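Local coordinates for C381 turret protein (Sulfolobus turreted icosahedral virus, PDB 4IND), which probably builds the turrets of the viral capsid, five copies of its three-domain, jelly-roll chain assembling into the projecting structure, at residues V276-S281 against V365-I370; N66-I71 against Y131-P136. All coordinates share one frame; numbering follows the deposited sequence.

Contact 1. Residues V276-S281 against V365-I370; sequences VTLSGS and VTITLI
Leu278 and Ile367 meet on the packed side of this antiparallel pair, their CD1 methyls 4.2 Å apart, the two side chains slanting across each other. Ile367 CG1 stands between its own backbone N and carbonyl carbon (chi1 58°), a setting that brings it within 4.1 Å of Val276 CB and leaves CD1 for Leu278. Valine, isoleucine and leucine suit this face because it is turned into the interior. Two hydrogen-bonded pairs, Val276 with Ile367 and Leu278 with Val365, supply four backbone bonds; the shortest runs from Leu278 N to Val365 O at 2.7 Å.

The other face is open to solvent. There Thr277 and Thr366, a non-hydrogen-bonded pair, share one bond, OG1 to OG1 at 2.9 Å. Both hydroxyls sit opposite their own carbonyl carbons (chi1 -66° in each), which swings them toward one another; the beta-branch suits a strand and the hydroxyl the exposed side.

Strand 266-278 forms an edge of its four-stranded sheet within the chain, and strand 365-377 lies between it and strand 295-305. Across the jelly-roll sandwich, Val283 of strand 283-289 covers Val276 and Leu278, while from strand 311-319 Val311 packs on Leu278 and Val365, and Cys314 on Ile367.

Contact 2. Residues N66-I71 against Y131-P136; sequences NASIII and YIQLPP
Ile69 and Leu134 make the closest apolar touch on the buried face of this strand pair, CD1 to CD1 at 3.8 Å, their side chains slanting across one another. Next along, Ile132 turns CG2 to Ile69 CB at 4.0 Å. With its CG1 anti to the backbone N (chi1 -169°), Ile132 sends its longer branch away from strand 67-71 and offers the short methyl to Ile69, while Val96 also packs on it. Ala67 is small enough to sit on the same face beside Phe36 and Val61.

The backbones are joined by two hydrogen-bonded pairs, Ala67 with Leu134 and Ile69 with Ile132. Leu134 N donates to Ala67 O at 2.8 Å. Strand 67-71 is central in a three-stranded antiparallel sheet, between strands 36-37 and 130-134, in the first, galactose-binding-like jelly-roll domain. From strand 138-147, in the domain's other sheet, Phe143 packs against Ile69 and Ile140 against Leu134, so the isoleucines and leucine help fill the sandwich.

On the reverse face Ile70 runs alongside Tyr131, its CG1 meeting ring atom CD1 at the edge, 3.6 Å away. Tyr50 of a neighbouring subunit stacks on the same ring. The hydroxyl has two partners: Gln133 NE2 donates to Tyr131 OH at 2.7 Å through a bent bond (133°), and a water links that OH to Ser68 OG. Serine keeps this position small and polar.

Farthest out, the extended Gln133 also presents OE1 to Asn66 ND2 at 2.8 Å, the two amide planes 59° apart. Asn66 OD1 faces Pro136 CD at 3.4 Å, where the prolines end the strand's supply of N-H groups.

Overall arrangement
Both contacts pair antiparallel strands, yet they lie in different domains on opposite sides of the chain's centre, with centres about 66 Å apart. Contact 1 belongs to the third, nucleoplasmin-like domain and joins an edge strand to an inner one; contact 2, in the first domain, joins the central strand of a sheet to one that is outermost within the chain. Each has an apolar face turned into a sandwich. The second faces differ: contact 1 has a solvent-exposed threonine pair, whereas contact 2 has buried Ile70 and Ser68 beside a tyrosine-amide network, with Ile70 and Tyr131 also meeting a neighbouring subunit. With its longer register, contact 2 buries more surface, 511 Å² against 309 Å².

Contact 1. Residues V276-S281 against V365-I370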
loop_
_atom_site.group_PDB
_atom_site.type_symbol
_atom_site.label_atom_id
_atom_site.label_comp_id
_atom_site.label_asym_id
_atom_site.label_seq_id
_atom_site.Cartn_x
_atom_site.Cartn_y
_atom_site.Cartn_z
ATOM N N VAL A 276 -32.342 20.835 26.829
ATOM C CA VAL A 276 -32.788 22.070 26.198
ATOM C C VAL A 276 -34.205 22.337 26.643
ATOM O O VAL A 276 -35.070 21.460 26.562
ATOM C CB VAL A 276 -32.736 21.982 24.669
ATOM C CG1 VAL A 276 -33.350 23.226 24.058
ATOM C CG2 VAL A 276 -31.302 21.814 24.207
ATOM N N THR A 277 -34.446 23.546 27.135
ATOM C CA THR A 277 -35.773 23.919 27.590
ATOM C C THR A 277 -36.461 24.797 26.564
ATOM O O THR A 277 -35.926 25.831 26.156
ATOM C CB THR A 277 -35.722 24.632 28.948
ATOM O OG1 THR A 277 -35.262 23.714 29.944
ATOM C CG2 THR A 277 -37.095 25.129 29.337
ATOM N N LEU A 278 -37.652 24.376 26.150
ATOM C CA LEU A 278 -38.374 25.044 25.078
ATOM C C LEU A 278 -39.582 25.764 25.631
ATOM O O LEU A 278 -40.355 25.197 26.402
ATOM C CB LEU A 278 -38.809 24.028 24.015
ATOM C CG LEU A 278 -37.682 23.220 23.361
ATOM C CD1 LEU A 278 -38.237 22.074 22.524
ATOM C CD2 LEU A 278 -36.786 24.118 22.519
ATOM N N SER A 279 -39.758 27.016 25.232
ATOM C CA SER A 279 -40.878 27.803 25.728
ATOM C C SER A 279 -41.475 28.709 24.655
ATOM O O SER A 279 -41.736 29.888 24.903
ATOM C CB SER A 279 -40.441 28.631 26.935
ATOM O OG SER A 279 -39.300 29.410 26.617
ATOM N N GLY A 280 -41.690 28.152 23.465
ATOM C CA GLY A 280 -42.392 28.862 22.407
ATOM C C GLY A 280 -41.525 29.372 21.269
ATOM O O GLY A 280 -42.030 29.705 20.197
ATOM N N SER A 281 -40.220 29.441 21.497
ATOM C CA SER A 281 -39.318 29.982 20.491
ATOM C C SER A 281 -38.314 28.945 20.040
ATOM O O SER A 281 -37.939 28.061 20.806
ATOM C CB SER A 281 -38.590 31.215 21.031
ATOM O OG SER A 281 -39.505 32.267 21.292
ATOM N N VAL A 365 -41.224 22.934 27.829
ATOM C CA VAL A 365 -40.919 21.515 27.704
ATOM C C VAL A 365 -39.410 21.343 27.683
ATOM O O VAL A 365 -38.704 22.066 26.970
ATOM C CB VAL A 365 -41.468 20.933 26.393
ATOM C CG1 VAL A 365 -41.361 19.414 26.398
ATOM C CG2 VAL A 365 -42.897 21.365 26.173
ATOM N N THR A 366 -38.915 20.387 28.461
ATOM C CA THR A 366 -37.486 20.112 28.498
ATOM C C THR A 366 -37.199 18.765 27.851
ATOM O O THR A 366 -37.738 17.736 28.259
ATOM C CB THR A 366 -36.931 20.126 29.943
ATOM O OG1 THR A 366 -37.033 21.446 30.488
ATOM C CG2 THR A 366 -35.471 19.695 29.956
ATOM N N ILE A 367 -36.353 18.783 26.833
ATOM C CA ILE A 367 -35.926 17.562 26.172
ATOM C C ILE A 367 -34.453 17.338 26.445
ATOM O O ILE A 367 -33.709 18.282 26.706
ATOM C CB ILE A 367 -36.143 17.646 24.665
ATOM C CG1 ILE A 367 -35.378 18.839 24.100
ATOM C CG2 ILE A 367 -37.624 17.781 24.341
ATOM C CD1 ILE A 367 -35.466 18.948 22.596
ATOM N N THR A 368 -34.034 16.084 26.387
ATOM C CA THR A 368 -32.651 15.751 26.666
ATOM C C THR A 368 -32.083 14.934 25.532
ATOM O O THR A 368 -32.628 13.882 25.187
ATOM C CB THR A 368 -32.524 14.983 27.983
ATOM O OG1 THR A 368 -32.977 15.817 29.058
ATOM C CG2 THR A 368 -31.069 14.584 28.235
ATOM N N LEU A 369 -30.996 15.441 24.947
ATOM C CA LEU A 369 -30.295 14.774 23.882
ATOM C C LEU A 369 -29.169 13.956 24.498
ATOM O O LEU A 369 -28.450 14.435 25.365
ATOM C CB LEU A 369 -29.700 15.809 22.923
ATOM C CG LEU A 369 -28.731 15.291 21.865
ATOM C CD1 LEU A 369 -29.475 14.434 20.872
ATOM C CD2 LEU A 369 -28.004 16.448 21.154
ATOM N N ILE A 370 -29.034 12.709 24.070
ATOM C CA ILE A 370 -27.827 11.961 24.366
ATOM C C ILE A 370 -27.153 11.643 23.041
ATOM O O ILE A 370 -27.814 11.457 22.008
ATOM C CB ILE A 370 -28.085 10.682 25.180
ATOM C CG1 ILE A 370 -28.816 9.646 24.342
ATOM C CG2 ILE A 370 -28.879 10.978 26.439
ATOM C CD1 ILE A 370 -29.330 8.490 25.169
#

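Contact 2. Residues N66-I71 against Y131-P136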
loop_
_atom_site.group_PDB
_atom_site.type_symbol
_atom_site.label_atom_id
_atom_site.label_comp_id
_atom_site.label_asym_id
_atom_site.label_seq_id
_atom_site.Cartn_x
_atom_site.Cartn_y
_atom_site.Cartn_z
ATOM N N ASN A 66 28.112 37.522 1.498
ATOM C CA ASN A 66 27.681 36.157 1.690
ATOM C C ASN A 66 27.739 35.407 0.367
ATOM O O ASN A 66 27.578 35.993 -0.701
ATOM C CB ASN A 66 26.252 36.107 2.229
ATOM C CG ASN A 66 26.110 36.743 3.604
ATOM O OD1 ASN A 66 27.100 36.974 4.319
ATOM N ND2 ASN A 66 24.872 37.037 3.977
ATOM N N ALA A 67 27.989 34.110 0.439
ATOM C CA ALA A 67 27.775 33.232 -0.713
ATOM C C ALA A 67 26.307 32.804 -0.705
ATOM O O ALA A 67 25.587 33.055 0.266
ATOM C CB ALA A 67 28.684 32.027 -0.635
ATOM N N SER A 68 25.861 32.160 -1.784
ATOM C CA SER A 68 24.502 31.663 -1.861
ATOM C C SER A 68 24.477 30.294 -2.500
ATOM O O SER A 68 25.327 29.965 -3.321
ATOM C CB SER A 68 23.627 32.597 -2.703
ATOM O OG SER A 68 23.658 33.917 -2.214
ATOM N N ILE A 69 23.490 29.497 -2.123
ATOM C CA ILE A 69 23.156 28.320 -2.895
ATOM C C ILE A 69 21.804 28.615 -3.530
ATOM O O ILE A 69 20.883 29.068 -2.863
ATOM C CB ILE A 69 23.081 27.080 -2.012
ATOM C CG1 ILE A 69 24.477 26.755 -1.468
ATOM C CG2 ILE A 69 22.545 25.877 -2.824
ATOM C CD1 ILE A 69 24.485 25.708 -0.371
ATOM N N ILE A 70 21.710 28.398 -4.835
ATOM C CA ILE A 70 20.503 28.701 -5.581
ATOM C C ILE A 70 20.221 27.545 -6.546
ATOM O O ILE A 70 21.065 27.214 -7.393
ATOM C CB ILE A 70 20.666 30.013 -6.395
ATOM C CG1 ILE A 70 20.964 31.206 -5.469
ATOM C CG2 ILE A 70 19.405 30.303 -7.183
ATOM C CD1 ILE A 70 21.056 32.549 -6.231
ATOM N N ILE A 71 19.045 26.933 -6.427
ATOM C CA ILE A 71 18.696 25.804 -7.282
ATOM C C ILE A 71 17.390 26.025 -8.037
ATOM O O ILE A 71 16.317 25.921 -7.454
ATOM C CB ILE A 71 18.567 24.505 -6.453
ATOM C CG1 ILE A 71 19.764 24.358 -5.508
ATOM C CG2 ILE A 71 18.477 23.289 -7.370
ATOM C CD1 ILE A 71 19.636 23.191 -4.494
ATOM N N TYR A 131 16.882 28.749 -2.268
ATOM C CA TYR A 131 17.785 29.887 -2.033
ATOM C C TYR A 131 18.209 29.945 -0.569
ATOM O O TYR A 131 17.370 29.937 0.320
ATOM C CB TYR A 131 17.066 31.185 -2.373
ATOM C CG TYR A 131 17.891 32.448 -2.095
ATOM C CD1 TYR A 131 18.932 32.820 -2.920
ATOM C CD2 TYR A 131 17.598 33.264 -1.020
ATOM C CE1 TYR A 131 19.670 33.982 -2.670
ATOM C CE2 TYR A 131 18.316 34.414 -0.766
ATOM C CZ TYR A 131 19.352 34.771 -1.592
ATOM O OH TYR A 131 20.086 35.922 -1.337
ATOM N N ILE A 132 19.509 30.018 -0.321
ATOM C CA ILE A 132 20.000 30.294 1.028
ATOM C C ILE A 132 21.344 31.018 0.954
ATOM O O ILE A 132 22.176 30.719 0.098
ATOM C CB ILE A 132 20.104 28.999 1.879
ATOM C CG1 ILE A 132 20.364 29.327 3.361
ATOM C CG2 ILE A 132 21.170 28.066 1.327
ATOM C CD1 ILE A 132 20.288 28.090 4.263
ATOM N N GLN A 133 21.547 31.975 1.846
ATOM C CA GLN A 133 22.822 32.681 1.929
ATOM C C GLN A 133 23.680 32.078 3.028
ATOM O O GLN A 133 23.172 31.642 4.067
ATOM C CB GLN A 133 22.609 34.174 2.199
ATOM C CG GLN A 133 21.983 34.941 1.060
ATOM C CD GLN A 133 22.040 36.445 1.280
ATOM O OE1 GLN A 133 22.990 36.963 1.859
ATOM N NE2 GLN A 133 21.007 37.147 0.841
ATOM N N LEU A 134 24.990 32.063 2.793
ATOM C CA LEU A 134 25.950 31.522 3.742
ATOM C C LEU A 134 26.998 32.577 4.022
ATOM O O LEU A 134 27.621 33.083 3.093
ATOM C CB LEU A 134 26.606 30.262 3.158
ATOM C CG LEU A 134 25.638 29.149 2.744
ATOM C CD1 LEU A 134 26.339 28.062 1.943
ATOM C CD2 LEU A 134 24.930 28.567 3.955
ATOM N N PRO A 135 27.209 32.913 5.304
ATOM C CA PRO A 135 28.141 33.989 5.679
ATOM C C PRO A 135 29.607 33.569 5.604
ATOM O O PRO A 135 29.924 32.374 5.653
ATOM C CB PRO A 135 27.763 34.292 7.149
ATOM C CG PRO A 135 27.215 32.993 7.650
ATOM C CD PRO A 135 26.488 32.365 6.471
ATOM N N PRO A 136 30.505 34.557 5.490
ATOM C CA PRO A 136 31.956 34.344 5.487
ATOM C C PRO A 136 32.433 33.487 6.657
ATOM O O PRO A 136 31.980 33.667 7.798
ATOM C CB PRO A 136 32.512 35.765 5.615
ATOM C CG PRO A 136 31.464 36.616 4.990
ATOM C CD PRO A 136 30.157 35.990 5.384
HETATM O O HOH W 1 22.159 36.243 -2.966
#